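PDB 5GKV: esterase A from Caulobacter crescentus, which probably hydrolyses esters with the serine chemistry of the beta-lactamase and penicillin-binding protein family, to which it belongs. Local coordinates for residues R304-D309 / P313-W318; F329-T334 / C347-P352; Y176-I181 / R188-A193. All coordinates share one frame; numbering follows the deposited sequence.

How the contacts relate
Contact 1 is a small beta hairpin, contact 2 holds a loop against the main antiparallel sheet, and contact 3 joins two consecutive helices. Contacts 1 and 2 have centres about 16 Å apart and meet directly, with CE1 of Y314 packing at 3.6 Å from OH of Y330. Contact 3 comes earlier in the chain and stands apart: its centre is about 25 Å from each of the others, with nearest atoms about 11 Å from contact 1 and 15 Å from contact 2. In relatives the active site lies between the sheet and the helical region; here contact 2 reaches strand 338-341 and contact 3 reaches helix 82-95, two elements that probably border it.

Contact 1. Residues R304-D309 / P313-W318; sequences RLRGRD and PYEISW
R306 and E315 form the salt bridge of this contact: OE2 of E315 sits at the guanidinium edge, near its plane, facing NE. The modelled 2.4 Å between R306 NE and E315 OE2 is implausibly short, so the exact spacing is doubtful, though the pairing is clear. With CG anti to the backbone N (chi1 175°) and the chain extended to NE, R306 runs out over S317 and meets the E315 carboxylate diagonally, the two planes 32° apart.

The backbones pair as a two-stranded antiparallel hairpin. R304 N gives to W318 O at 2.7 Å, and W318 N to L305 O. G307 and I316 bond each other both ways, I316 N reaching G307 O at 3.0 Å, and D309 N closes the series on Y314 O. L305-W318 and G307-I316 are hydrogen-bonded pairs, R306-S317 and R308-E315 non-hydrogen-bonded ones. The chain turns a corner at G307.

On the face opposite the salt bridge W318 NE1 makes a weak bond of 3.3 Å to D309 OD1, which lies at the indole edge in its plane. That carboxylate has several further partners: S167 OG also bonds OD1, while OD2 takes the amides of V311, L312 and Y169.

Packing follows the two faces. On the R306 side, the bend at chi2 (80°) lays the R308 guanidinium over the Y314-E315 peptide, with Y314 C beneath its centre. On the other, L305 runs beside W318, L305 CD2 touching W318 CB at 4.1 Å. I316 puts CG2 over the rim of the indole face, while I316 CD1 meets D309 CB at 4.0 Å.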
ATOM      1  N   ARG A 304      -5.123 -15.554   5.046  1.00 19.82           N
ATOM      2  CA  ARG A 304      -6.485 -15.883   4.652  1.00 23.69           C
ATOM      3  C   ARG A 304      -6.507 -16.943   3.564  1.00 30.31           C
ATOM      4  O   ARG A 304      -7.299 -17.895   3.633  1.00 23.20           O
ATOM      5  CB  ARG A 304      -7.208 -14.623   4.172  1.00 20.91           C
ATOM      6  CG  ARG A 304      -8.014 -13.907   5.255  1.00 25.93           C
ATOM      7  CD  ARG A 304      -7.210 -13.723   6.518  1.00 25.75           C
ATOM      8  NE  ARG A 304      -7.959 -13.049   7.578  1.00 24.12           N
ATOM      9  CZ  ARG A 304      -7.399 -12.327   8.541  1.00 23.93           C
ATOM     10  NH1 ARG A 304      -6.068 -12.163   8.577  1.00 20.07           N
ATOM     11  NH2 ARG A 304      -8.170 -11.766   9.471  1.00 19.37           N
ATOM     12  N   LEU A 305      -5.650 -16.789   2.557  1.00 26.94           N
ATOM     13  CA  LEU A 305      -5.504 -17.790   1.512  1.00 24.38           C
ATOM     14  C   LEU A 305      -4.189 -17.548   0.787  1.00 29.90           C
ATOM     15  O   LEU A 305      -3.585 -16.472   0.894  1.00 24.90           O
ATOM     16  CB  LEU A 305      -6.668 -17.768   0.525  1.00 25.24           C
ATOM     17  CG  LEU A 305      -6.662 -16.730  -0.588  1.00 24.11           C
ATOM     18  CD1 LEU A 305      -7.717 -17.125  -1.634  1.00 23.93           C
ATOM     19  CD2 LEU A 305      -6.904 -15.321  -0.045  1.00 29.07           C
ATOM     20  N   ARG A 306      -3.771 -18.565   0.030  1.00 27.33           N
ATOM     21  CA  ARG A 306      -2.497 -18.551  -0.673  1.00 25.17           C
ATOM     22  C   ARG A 306      -2.627 -19.339  -1.968  1.00 27.65           C
ATOM     23  O   ARG A 306      -3.296 -20.373  -2.005  1.00 26.98           O
ATOM     24  CB  ARG A 306      -1.388 -19.141   0.202  1.00 24.62           C
ATOM     25  CG  ARG A 306      -0.063 -19.275  -0.512  1.00 28.76           C
ATOM     26  CD  ARG A 306       1.007 -19.797   0.410  1.00 25.61           C
ATOM     27  NE  ARG A 306       2.141 -20.296  -0.358  1.00 36.19           N
ATOM     28  CZ  ARG A 306       3.291 -20.685   0.175  1.00 30.60           C
ATOM     29  NH1 ARG A 306       3.467 -20.609   1.486  1.00 30.40           N
ATOM     30  NH2 ARG A 306       4.264 -21.136  -0.609  1.00 28.58           N
ATOM     31  N   GLY A 307      -1.991 -18.850  -3.014  1.00 25.10           N
ATOM     32  CA  GLY A 307      -2.047 -19.500  -4.309  1.00 27.61           C
ATOM     33  C   GLY A 307      -1.865 -18.471  -5.402  1.00 28.08           C
ATOM     34  O   GLY A 307      -1.633 -17.286  -5.144  1.00 23.35           O
ATOM     35  N   ARG A 308      -1.958 -18.957  -6.642  1.00 20.26           N
ATOM     36  CA  ARG A 308      -1.832 -18.087  -7.805  1.00 24.75           C
ATOM     37  C   ARG A 308      -2.947 -17.052  -7.822  1.00 22.83           C
ATOM     38  O   ARG A 308      -4.130 -17.394  -7.782  1.00 22.48           O
ATOM     39  CB  ARG A 308      -1.889 -18.897  -9.104  1.00 25.04           C
ATOM     40  CG  ARG A 308      -1.028 -18.294 -10.202  1.00 36.27           C
ATOM     41  CD  ARG A 308       0.417 -18.701  -9.943  1.00 35.42           C
ATOM     42  NE  ARG A 308       1.395 -17.873 -10.638  1.00 43.77           N
ATOM     43  CZ  ARG A 308       2.698 -17.924 -10.382  1.00 35.90           C
ATOM     44  NH1 ARG A 308       3.151 -18.758  -9.447  1.00 33.90           N
ATOM     45  NH2 ARG A 308       3.541 -17.149 -11.053  1.00 47.71           N
ATOM     46  N   ASP A 309      -2.572 -15.786  -7.922  1.00 18.84           N
ATOM     47  CA  ASP A 309      -3.570 -14.735  -7.989  1.00 24.40           C
ATOM     48  C   ASP A 309      -4.097 -14.623  -9.410  1.00 22.37           C
ATOM     49  O   ASP A 309      -3.347 -14.776 -10.380  1.00 22.44           O
ATOM     50  CB  ASP A 309      -2.972 -13.403  -7.531  1.00 20.71           C
ATOM     51  CG  ASP A 309      -4.027 -12.352  -7.259  1.00 19.05           C
ATOM     52  OD1 ASP A 309      -4.474 -12.244  -6.100  1.00 18.46           O
ATOM     53  OD2 ASP A 309      -4.385 -11.613  -8.198  1.00 18.76           O
ATOM     54  N   PRO A 313       0.431 -11.654 -11.434  1.00 26.13           N
ATOM     55  CA  PRO A 313       1.022 -12.913 -11.929  1.00 26.31           C
ATOM     56  C   PRO A 313       2.037 -13.513 -10.958  1.00 31.97           C
ATOM     57  O   PRO A 313       3.228 -13.665 -11.273  1.00 26.35           O
ATOM     58  CB  PRO A 313       1.658 -12.475 -13.258  1.00 27.07           C
ATOM     59  CG  PRO A 313       2.026 -11.040 -13.051  1.00 27.86           C
ATOM     60  CD  PRO A 313       0.929 -10.468 -12.157  1.00 27.48           C
ATOM     61  N   TYR A 314       1.553 -13.886  -9.771  1.00 23.00           N
ATOM     62  CA  TYR A 314       2.387 -14.376  -8.682  1.00 26.63           C
ATOM     63  C   TYR A 314       1.576 -15.303  -7.798  1.00 27.28           C
ATOM     64  O   TYR A 314       0.350 -15.179  -7.698  1.00 24.92           O
ATOM     65  CB  TYR A 314       2.925 -13.246  -7.781  1.00 22.86           C
ATOM     66  CG  TYR A 314       3.751 -12.177  -8.472  1.00 26.16           C
ATOM     67  CD1 TYR A 314       5.143 -12.219  -8.460  1.00 29.37           C
ATOM     68  CD2 TYR A 314       3.136 -11.099  -9.088  1.00 24.59           C
ATOM     69  CE1 TYR A 314       5.893 -11.224  -9.082  1.00 25.50           C
ATOM     70  CE2 TYR A 314       3.866 -10.109  -9.702  1.00 29.65           C
ATOM     71  CZ  TYR A 314       5.247 -10.173  -9.698  1.00 29.77           C
ATOM     72  OH  TYR A 314       5.962  -9.169 -10.317  1.00 28.33           O
ATOM     73  N   GLU A 315       2.279 -16.207  -7.121  1.00 23.43           N
ATOM     74  CA  GLU A 315       1.729 -16.853  -5.939  1.00 26.71           C
ATOM     75  C   GLU A 315       1.788 -15.859  -4.780  1.00 22.31           C
ATOM     76  O   GLU A 315       2.867 -15.357  -4.448  1.00 24.28           O
ATOM     77  CB  GLU A 315       2.504 -18.126  -5.597  1.00 27.01           C
ATOM     78  CG  GLU A 315       1.696 -19.080  -4.731  1.00 30.19           C
ATOM     79  CD  GLU A 315       2.534 -20.056  -3.905  1.00 36.34           C
ATOM     80  OE1 GLU A 315       3.613 -20.503  -4.365  1.00 42.58           O
ATOM     81  OE2 GLU A 315       2.097 -20.379  -2.779  1.00 42.11           O
ATOM     82  N   ILE A 316       0.636 -15.561  -4.180  1.00 22.07           N
ATOM     83  CA  ILE A 316       0.532 -14.580  -3.102  1.00 21.22           C
ATOM     84  C   ILE A 316      -0.147 -15.218  -1.900  1.00 23.42           C
ATOM     85  O   ILE A 316      -1.130 -15.962  -2.040  1.00 21.84           O
ATOM     86  CB  ILE A 316      -0.232 -13.309  -3.548  1.00 18.39           C
ATOM     87  CG1 ILE A 316       0.487 -12.654  -4.730  1.00 21.69           C
ATOM     88  CG2 ILE A 316      -0.413 -12.315  -2.367  1.00 17.58           C
ATOM     89  CD1 ILE A 316      -0.279 -11.476  -5.352  1.00 26.23           C
ATOM     90  N   SER A 317       0.396 -14.935  -0.718  1.00 21.08           N
ATOM     91  CA  SER A 317      -0.242 -15.232   0.556  1.00 17.96           C
ATOM     92  C   SER A 317      -0.821 -13.915   1.068  1.00 21.03           C
ATOM     93  O   SER A 317      -0.074 -12.972   1.346  1.00 18.43           O
ATOM     94  CB  SER A 317       0.772 -15.818   1.539  1.00 19.90           C
ATOM     95  OG  SER A 317       0.248 -15.954   2.856  1.00 18.63           O
ATOM     96  N   TRP A 318      -2.144 -13.843   1.164  1.00 17.99           N
ATOM     97  CA  TRP A 318      -2.840 -12.631   1.595  1.00 18.58           C
ATOM     98  C   TRP A 318      -3.257 -12.739   3.055  1.00 18.78           C
ATOM     99  O   TRP A 318      -3.872 -13.738   3.451  1.00 19.99           O
ATOM    100  CB  TRP A 318      -4.093 -12.388   0.752  1.00 20.27           C
ATOM    101  CG  TRP A 318      -3.856 -11.889  -0.640  1.00 19.51           C
ATOM    102  CD1 TRP A 318      -4.097 -12.562  -1.807  1.00 18.63           C
ATOM    103  CD2 TRP A 318      -3.373 -10.591  -1.012  1.00 15.96           C
ATOM    104  NE1 TRP A 318      -3.781 -11.766  -2.879  1.00 20.18           N
ATOM    105  CE2 TRP A 318      -3.333 -10.549  -2.417  1.00 18.71           C
ATOM    106  CE3 TRP A 318      -2.966  -9.457  -0.283  1.00 16.95           C
ATOM    107  CZ2 TRP A 318      -2.894  -9.426  -3.120  1.00 19.39           C
ATOM    108  CZ3 TRP A 318      -2.528  -8.342  -0.980  1.00 17.23           C
ATOM    109  CH2 TRP A 318      -2.499  -8.330  -2.385  1.00 20.04           C
TER

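Contact 2. Residues F329-T334 / C347-P352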
ATOM      1  N   PHE A 329       9.367 -13.470  -0.811  1.00 19.94           N
ATOM      2  CA  PHE A 329      10.429 -12.904   0.025  1.00 18.71           C
ATOM      3  C   PHE A 329      10.965 -11.587  -0.534  1.00 19.02           C
ATOM      4  O   PHE A 329      12.152 -11.274  -0.416  1.00 20.59           O
ATOM      5  CB  PHE A 329      11.552 -13.925   0.237  1.00 23.16           C
ATOM      6  CG  PHE A 329      11.096 -15.126   1.008  1.00 23.83           C
ATOM      7  CD1 PHE A 329      11.081 -15.102   2.396  1.00 20.99           C
ATOM      8  CD2 PHE A 329      10.621 -16.254   0.345  1.00 20.73           C
ATOM      9  CE1 PHE A 329      10.616 -16.200   3.122  1.00 22.66           C
ATOM     10  CE2 PHE A 329      10.155 -17.354   1.065  1.00 22.70           C
ATOM     11  CZ  PHE A 329      10.155 -17.325   2.450  1.00 27.05           C
ATOM     12  N   TYR A 330      10.074 -10.789  -1.113  1.00 16.23           N
ATOM     13  CA  TYR A 330      10.474  -9.463  -1.555  1.00 17.68           C
ATOM     14  C   TYR A 330      10.662  -8.487  -0.402  1.00 18.29           C
ATOM     15  O   TYR A 330      11.203  -7.402  -0.633  1.00 17.57           O
ATOM     16  CB  TYR A 330       9.446  -8.908  -2.539  1.00 15.07           C
ATOM     17  CG  TYR A 330       9.354  -9.707  -3.816  1.00 20.23           C
ATOM     18  CD1 TYR A 330      10.503 -10.212  -4.440  1.00 21.29           C
ATOM     19  CD2 TYR A 330       8.123  -9.943  -4.413  1.00 25.04           C
ATOM     20  CE1 TYR A 330      10.410 -10.933  -5.627  1.00 23.63           C
ATOM     21  CE2 TYR A 330       8.022 -10.661  -5.590  1.00 25.22           C
ATOM     22  CZ  TYR A 330       9.156 -11.149  -6.190  1.00 25.98           C
ATOM     23  OH  TYR A 330       9.025 -11.852  -7.363  1.00 29.48           O
ATOM     24  N   TYR A 331      10.229  -8.833   0.818  1.00 16.48           N
ATOM     25  CA  TYR A 331      10.436  -7.989   1.991  1.00 16.95           C
ATOM     26  C   TYR A 331      11.495  -8.569   2.928  1.00 14.71           C
ATOM     27  O   TYR A 331      11.473  -8.308   4.132  1.00 20.57           O
ATOM     28  CB  TYR A 331       9.133  -7.760   2.765  1.00 13.72           C
ATOM     29  CG  TYR A 331       7.982  -7.239   1.936  1.00 17.85           C
ATOM     30  CD1 TYR A 331       8.188  -6.310   0.911  1.00 16.72           C
ATOM     31  CD2 TYR A 331       6.690  -7.670   2.182  1.00 19.42           C
ATOM     32  CE1 TYR A 331       7.125  -5.844   0.148  1.00 17.69           C
ATOM     33  CE2 TYR A 331       5.621  -7.216   1.432  1.00 21.48           C
ATOM     34  CZ  TYR A 331       5.841  -6.304   0.425  1.00 23.47           C
ATOM     35  OH  TYR A 331       4.767  -5.871  -0.305  1.00 20.63           O
ATOM     36  N   GLY A 332      12.438  -9.323   2.395  1.00 15.24           N
ATOM     37  CA  GLY A 332      13.487  -9.889   3.212  1.00 18.24           C
ATOM     38  C   GLY A 332      13.233 -11.349   3.537  1.00 20.26           C
ATOM     39  O   GLY A 332      12.339 -11.984   2.976  1.00 19.21           O
ATOM     40  N   PRO A 333      14.001 -11.896   4.484  1.00 21.65           N
ATOM     41  CA  PRO A 333      14.001 -13.354   4.712  1.00 22.60           C
ATOM     42  C   PRO A 333      12.887 -13.899   5.599  1.00 23.88           C
ATOM     43  O   PRO A 333      12.731 -15.126   5.673  1.00 22.40           O
ATOM     44  CB  PRO A 333      15.356 -13.584   5.382  1.00 24.57           C
ATOM     45  CG  PRO A 333      15.544 -12.315   6.195  1.00 22.95           C
ATOM     46  CD  PRO A 333      15.011 -11.207   5.304  1.00 18.61           C
ATOM     47  N   THR A 334      12.112 -13.070   6.283  1.00 22.70           N
ATOM     48  CA  THR A 334      11.145 -13.577   7.250  1.00 24.60           C
ATOM     49  C   THR A 334       9.827 -13.903   6.556  1.00 25.22           C
ATOM     50  O   THR A 334       9.161 -13.007   6.023  1.00 20.82           O
ATOM     51  CB  THR A 334      10.929 -12.562   8.366  1.00 23.10           C
ATOM     52  OG1 THR A 334      12.199 -12.239   8.945  1.00 22.28           O
ATOM     53  CG2 THR A 334      10.036 -13.137   9.441  1.00 19.52           C
ATOM     54  N   CYS A 347       7.420   0.334  -1.686  1.00 16.13           N
ATOM     55  CA  CYS A 347       6.915  -0.691  -0.779  1.00 14.90           C
ATOM     56  C   CYS A 347       7.102  -0.228   0.656  1.00 16.14           C
ATOM     57  O   CYS A 347       7.900   0.671   0.943  1.00 13.60           O
ATOM     58  CB  CYS A 347       7.620  -2.041  -0.989  1.00 11.17           C
ATOM     59  SG  CYS A 347       9.335  -2.064  -0.352  1.00 16.98           S
ATOM     60  N   ALA A 348       6.367  -0.877   1.558  1.00 15.17           N
ATOM     61  CA  ALA A 348       6.582  -0.717   2.989  1.00 17.15           C
ATOM     62  C   ALA A 348       6.267  -2.048   3.655  1.00 16.20           C
ATOM     63  O   ALA A 348       5.318  -2.731   3.255  1.00 15.42           O
ATOM     64  CB  ALA A 348       5.720   0.405   3.570  1.00 12.15           C
ATOM     65  N   PHE A 349       7.071  -2.427   4.649  1.00 12.78           N
ATOM     66  CA  PHE A 349       6.875  -3.732   5.270  1.00 14.91           C
ATOM     67  C   PHE A 349       7.194  -3.662   6.757  1.00 16.82           C
ATOM     68  O   PHE A 349       7.927  -2.781   7.222  1.00 14.07           O
ATOM     69  CB  PHE A 349       7.756  -4.797   4.609  1.00 16.45           C
ATOM     70  CG  PHE A 349       9.219  -4.639   4.948  1.00 17.98           C
ATOM     71  CD1 PHE A 349      10.002  -3.710   4.271  1.00 17.72           C
ATOM     72  CD2 PHE A 349       9.791  -5.374   5.977  1.00 18.92           C
ATOM     73  CE1 PHE A 349      11.351  -3.536   4.604  1.00 17.97           C
ATOM     74  CE2 PHE A 349      11.140  -5.203   6.317  1.00 18.89           C
ATOM     75  CZ  PHE A 349      11.913  -4.296   5.628  1.00 18.94           C
ATOM     76  N   ALA A 350       6.682  -4.660   7.483  1.00 15.70           N
ATOM     77  CA  ALA A 350       6.954  -4.866   8.897  1.00 13.43           C
ATOM     78  C   ALA A 350       7.372  -6.311   9.123  1.00 18.94           C
ATOM     79  O   ALA A 350       6.844  -7.222   8.481  1.00 18.99           O
ATOM     80  CB  ALA A 350       5.721  -4.559   9.767  1.00 16.72           C
ATOM     81  N   ASP A 351       8.301  -6.520  10.049  1.00 16.99           N
ATOM     82  CA  ASP A 351       8.745  -7.858  10.436  1.00 18.34           C
ATOM     83  C   ASP A 351       8.622  -7.943  11.951  1.00 21.41           C
ATOM     84  O   ASP A 351       9.534  -7.540  12.685  1.00 19.28           O
ATOM     85  CB  ASP A 351      10.171  -8.116   9.956  1.00 20.00           C
ATOM     86  CG  ASP A 351      10.694  -9.484  10.351  1.00 21.49           C
ATOM     87  OD1 ASP A 351      10.005 -10.229  11.108  1.00 20.47           O
ATOM     88  OD2 ASP A 351      11.824  -9.800   9.917  1.00 20.93           O
ATOM     89  N   PRO A 352       7.490  -8.442  12.462  1.00 22.84           N
ATOM     90  CA  PRO A 352       7.334  -8.516  13.926  1.00 21.60           C
ATOM     91  C   PRO A 352       8.296  -9.488  14.572  1.00 23.83           C
ATOM     92  O   PRO A 352       8.593  -9.329  15.759  1.00 26.49           O
ATOM     93  CB  PRO A 352       5.879  -8.971  14.113  1.00 24.64           C
ATOM     94  CG  PRO A 352       5.196  -8.593  12.843  1.00 24.03           C
ATOM     95  CD  PRO A 352       6.243  -8.766  11.756  1.00 22.75           C
TER
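Y331 lays one face of its ring against the beta carbon of F349, a CH-pi contact in which F349 CB stands 4.0 Å from the centroid of the Y331 ring and 28° off its normal. The two rings are nearly parallel, 8° apart, but they have slid past each other until their centroids are 6.0 Å apart, so this is scarcely a stack. The F349 torsion explains the offset: CG sits between the backbone N and the carbonyl carbon (chi1 72°), which turns the ring back past Y331 CB, so that Y331 O stands 3.7 Å above the F349 ring plane, towards its rim. Further along the tyrosine, Y331 CE1 touches C347 CB at 4.0 Å, and the hydroxyl bonds S341 OG on the neighbouring strand.

At the far end T334 OG1 donates to D351 OD2 at 2.7 Å, meeting the carboxylate from above its plane rather than within it. Y383 OH is a second partner of OD2, and OD1 takes R354 N. The buried carboxylate is therefore held by several partners.

Y331 and T334 belong to a loop before strand 338-341, with a type I turn from F329 to G332. Beneath it C347, F349 and D351 alternate with A348 and A350, whose side chains reach helix 270-281 on the opposite face; F349 also meets I379 and Y383 of helix 373-384. A central antiparallel sheet sandwiched between helices in this way is the core of the serine beta-lactamase and penicillin-binding protein fold.

Contact 3. Residues Y176-I181 / R188-A193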
ATOM      1  N   TYR A 176     -12.135   1.503  -2.246  1.00 19.55           N
ATOM      2  CA  TYR A 176     -13.518   1.865  -1.993  1.00 21.05           C
ATOM      3  C   TYR A 176     -14.196   0.840  -1.096  1.00 21.08           C
ATOM      4  O   TYR A 176     -14.997   1.209  -0.229  1.00 22.72           O
ATOM      5  CB  TYR A 176     -14.260   2.032  -3.321  1.00 21.04           C
ATOM      6  CG  TYR A 176     -13.654   3.114  -4.190  1.00 23.05           C
ATOM      7  CD1 TYR A 176     -12.554   2.845  -5.015  1.00 19.94           C
ATOM      8  CD2 TYR A 176     -14.164   4.419  -4.176  1.00 24.23           C
ATOM      9  CE1 TYR A 176     -11.993   3.833  -5.805  1.00 23.69           C
ATOM     10  CE2 TYR A 176     -13.609   5.416  -4.970  1.00 24.97           C
ATOM     11  CZ  TYR A 176     -12.522   5.118  -5.783  1.00 26.44           C
ATOM     12  OH  TYR A 176     -11.948   6.095  -6.574  1.00 26.16           O
ATOM     13  N   LEU A 177     -13.865  -0.446  -1.260  1.00 16.74           N
ATOM     14  CA  LEU A 177     -14.388  -1.462  -0.353  1.00 20.20           C
ATOM     15  C   LEU A 177     -13.926  -1.203   1.079  1.00 19.34           C
ATOM     16  O   LEU A 177     -14.746  -1.095   2.000  1.00 19.70           O
ATOM     17  CB  LEU A 177     -13.960  -2.859  -0.806  1.00 18.92           C
ATOM     18  CG  LEU A 177     -14.474  -3.351  -2.161  1.00 22.65           C
ATOM     19  CD1 LEU A 177     -14.019  -4.796  -2.411  1.00 18.88           C
ATOM     20  CD2 LEU A 177     -15.988  -3.219  -2.229  1.00 20.98           C
ATOM     21  N   ALA A 178     -12.605  -1.119   1.279  1.00 20.08           N
ATOM     22  CA  ALA A 178     -12.054  -0.833   2.600  1.00 20.55           C
ATOM     23  C   ALA A 178     -12.524   0.523   3.112  1.00 19.75           C
ATOM     24  O   ALA A 178     -12.892   0.657   4.286  1.00 18.72           O
ATOM     25  CB  ALA A 178     -10.524  -0.880   2.560  1.00 16.08           C
ATOM     26  N   GLY A 179     -12.513   1.540   2.245  1.00 18.68           N
ATOM     27  CA  GLY A 179     -12.822   2.886   2.695  1.00 20.88           C
ATOM     28  C   GLY A 179     -14.263   3.026   3.141  1.00 20.01           C
ATOM     29  O   GLY A 179     -14.559   3.739   4.103  1.00 20.72           O
ATOM     30  N   GLU A 180     -15.180   2.349   2.453  1.00 17.86           N
ATOM     31  CA  GLU A 180     -16.592   2.532   2.757  1.00 17.31           C
ATOM     32  C   GLU A 180     -16.983   1.740   3.995  1.00 17.80           C
ATOM     33  O   GLU A 180     -17.784   2.213   4.805  1.00 17.98           O
ATOM     34  CB  GLU A 180     -17.443   2.142   1.536  1.00 20.85           C
ATOM     35  CG  GLU A 180     -18.947   2.305   1.709  1.00 22.46           C
ATOM     36  CD  GLU A 180     -19.397   3.745   1.877  1.00 25.28           C
ATOM     37  OE1 GLU A 180     -18.551   4.664   1.838  1.00 22.73           O
ATOM     38  OE2 GLU A 180     -20.619   3.952   2.064  1.00 29.81           O
ATOM     39  N   ILE A 181     -16.416   0.544   4.166  1.00 19.04           N
ATOM     40  CA  ILE A 181     -16.571  -0.180   5.426  1.00 16.97           C
ATOM     41  C   ILE A 181     -16.089   0.690   6.581  1.00 20.32           C
ATOM     42  O   ILE A 181     -16.792   0.878   7.588  1.00 18.70           O
ATOM     43  CB  ILE A 181     -15.810  -1.516   5.374  1.00 18.15           C
ATOM     44  CG1 ILE A 181     -16.430  -2.470   4.332  1.00 18.78           C
ATOM     45  CG2 ILE A 181     -15.777  -2.175   6.759  1.00 21.58           C
ATOM     46  CD1 ILE A 181     -15.554  -3.679   4.066  1.00 17.15           C
ATOM     47  N   ARG A 188     -15.750   8.725  10.086  1.00 22.12           N
ATOM     48  CA  ARG A 188     -14.859   9.581   9.316  1.00 20.98           C
ATOM     49  C   ARG A 188     -14.322   8.825   8.098  1.00 24.23           C
ATOM     50  O   ARG A 188     -14.332   7.596   8.051  1.00 23.04           O
ATOM     51  CB  ARG A 188     -13.677  10.047  10.176  1.00 21.12           C
ATOM     52  CG  ARG A 188     -14.038  10.790  11.469  1.00 29.46           C
ATOM     53  CD  ARG A 188     -12.842  10.854  12.430  1.00 25.81           C
ATOM     54  NE  ARG A 188     -12.454   9.528  12.912  1.00 23.53           N
ATOM     55  CZ  ARG A 188     -11.375   9.291  13.651  1.00 22.46           C
ATOM     56  NH1 ARG A 188     -10.572  10.292  13.983  1.00 27.83           N
ATOM     57  NH2 ARG A 188     -11.095   8.059  14.052  1.00 26.37           N
ATOM     58  N   THR A 189     -13.828   9.575   7.118  1.00 22.35           N
ATOM     59  CA  THR A 189     -13.100   8.924   6.035  1.00 23.80           C
ATOM     60  C   THR A 189     -11.794   8.340   6.566  1.00 20.81           C
ATOM     61  O   THR A 189     -11.296   8.739   7.621  1.00 19.81           O
ATOM     62  CB  THR A 189     -12.783   9.904   4.906  1.00 22.01           C
ATOM     63  OG1 THR A 189     -11.843  10.885   5.373  1.00 21.99           O
ATOM     64  CG2 THR A 189     -14.045  10.577   4.370  1.00 27.29           C
ATOM     65  N   MET A 190     -11.212   7.404   5.805  1.00 17.52           N
ATOM     66  CA  MET A 190      -9.918   6.867   6.209  1.00 18.05           C
ATOM     67  C   MET A 190      -8.872   7.970   6.321  1.00 17.82           C
ATOM     68  O   MET A 190      -8.089   7.997   7.276  1.00 17.40           O
ATOM     69  CB  MET A 190      -9.438   5.798   5.226  1.00 19.27           C
ATOM     70  CG  MET A 190     -10.005   4.431   5.495  1.00 20.41           C
ATOM     71  SD  MET A 190      -9.199   3.215   4.438  1.00 19.52           S
ATOM     72  CE  MET A 190      -9.778   1.730   5.230  1.00 17.05           C
ATOM     73  N   GLY A 191      -8.826   8.877   5.343  1.00 18.42           N
ATOM     74  CA  GLY A 191      -7.778   9.886   5.350  1.00 17.57           C
ATOM     75  C   GLY A 191      -7.908  10.820   6.537  1.00 20.79           C
ATOM     76  O   GLY A 191      -6.909  11.243   7.118  1.00 18.60           O
ATOM     77  N   THR A 192      -9.146  11.132   6.927  1.00 19.56           N
ATOM     78  CA  THR A 192      -9.362  12.022   8.068  1.00 22.48           C
ATOM     79  C   THR A 192      -8.976  11.342   9.371  1.00 19.84           C
ATOM     80  O   THR A 192      -8.277  11.927  10.208  1.00 21.33           O
ATOM     81  CB  THR A 192     -10.821  12.471   8.127  1.00 22.83           C
ATOM     82  OG1 THR A 192     -11.132  13.223   6.953  1.00 23.99           O
ATOM     83  CG2 THR A 192     -11.041  13.347   9.371  1.00 22.07           C
ATOM     84  N   ALA A 193      -9.420  10.101   9.558  1.00 19.74           N
ATOM     85  CA  ALA A 193      -9.044   9.371  10.761  1.00 18.86           C
ATOM     86  C   ALA A 193      -7.538   9.156  10.822  1.00 20.72           C
ATOM     87  O   ALA A 193      -6.930   9.308  11.887  1.00 20.16           O
ATOM     88  CB  ALA A 193      -9.775   8.037  10.821  1.00 19.82           C
TER
HETATM   89  O   HOH W   1     -12.846   6.174   3.819  1.00 27.31           O
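M190 lays its thioether against helix 173-186 at A178 and G179. This is the tight part of the contact. Methyl CE of M190 comes to 3.4 Å from A178 O and 3.8 Å from A178 CB, while M190 SD rests 4.0 Å from G179 CA. The methionine reaches this far because its chain is extended beyond CG (chi2 -172°, chi3 168°). Its other neighbours are apolar too: A86, L89 and I90 of helix 82-95, F182 of helix 173-186 and P262 in a loop.

On the looser side the two backbones do not meet directly. One water spans the gap, donating a hydrogen bond to G179 O at 3.0 Å and accepting one from M190 N at 2.9 Å. M190 N belongs to the first turn of helix 190-202, where amides lack an acceptor from a preceding turn, and the water serves in that place. T189 is the N-cap, T189 OG1 taking T192 N at 3.1 Å; E260 adds bonds to T189 OG1 and G191 N, and its negative charge is probably favoured by the helix start. Farther out, partly exposed R188 spreads its guanidinium over A193 CB and forms salt bridges with D186, E196 and D197.

The chemistry across the two segments is thus divided: the direct contact is van der Waals packing of one thioether on the neighbouring helix, and the polar link between the backbones is a bridging water rather than a direct bond.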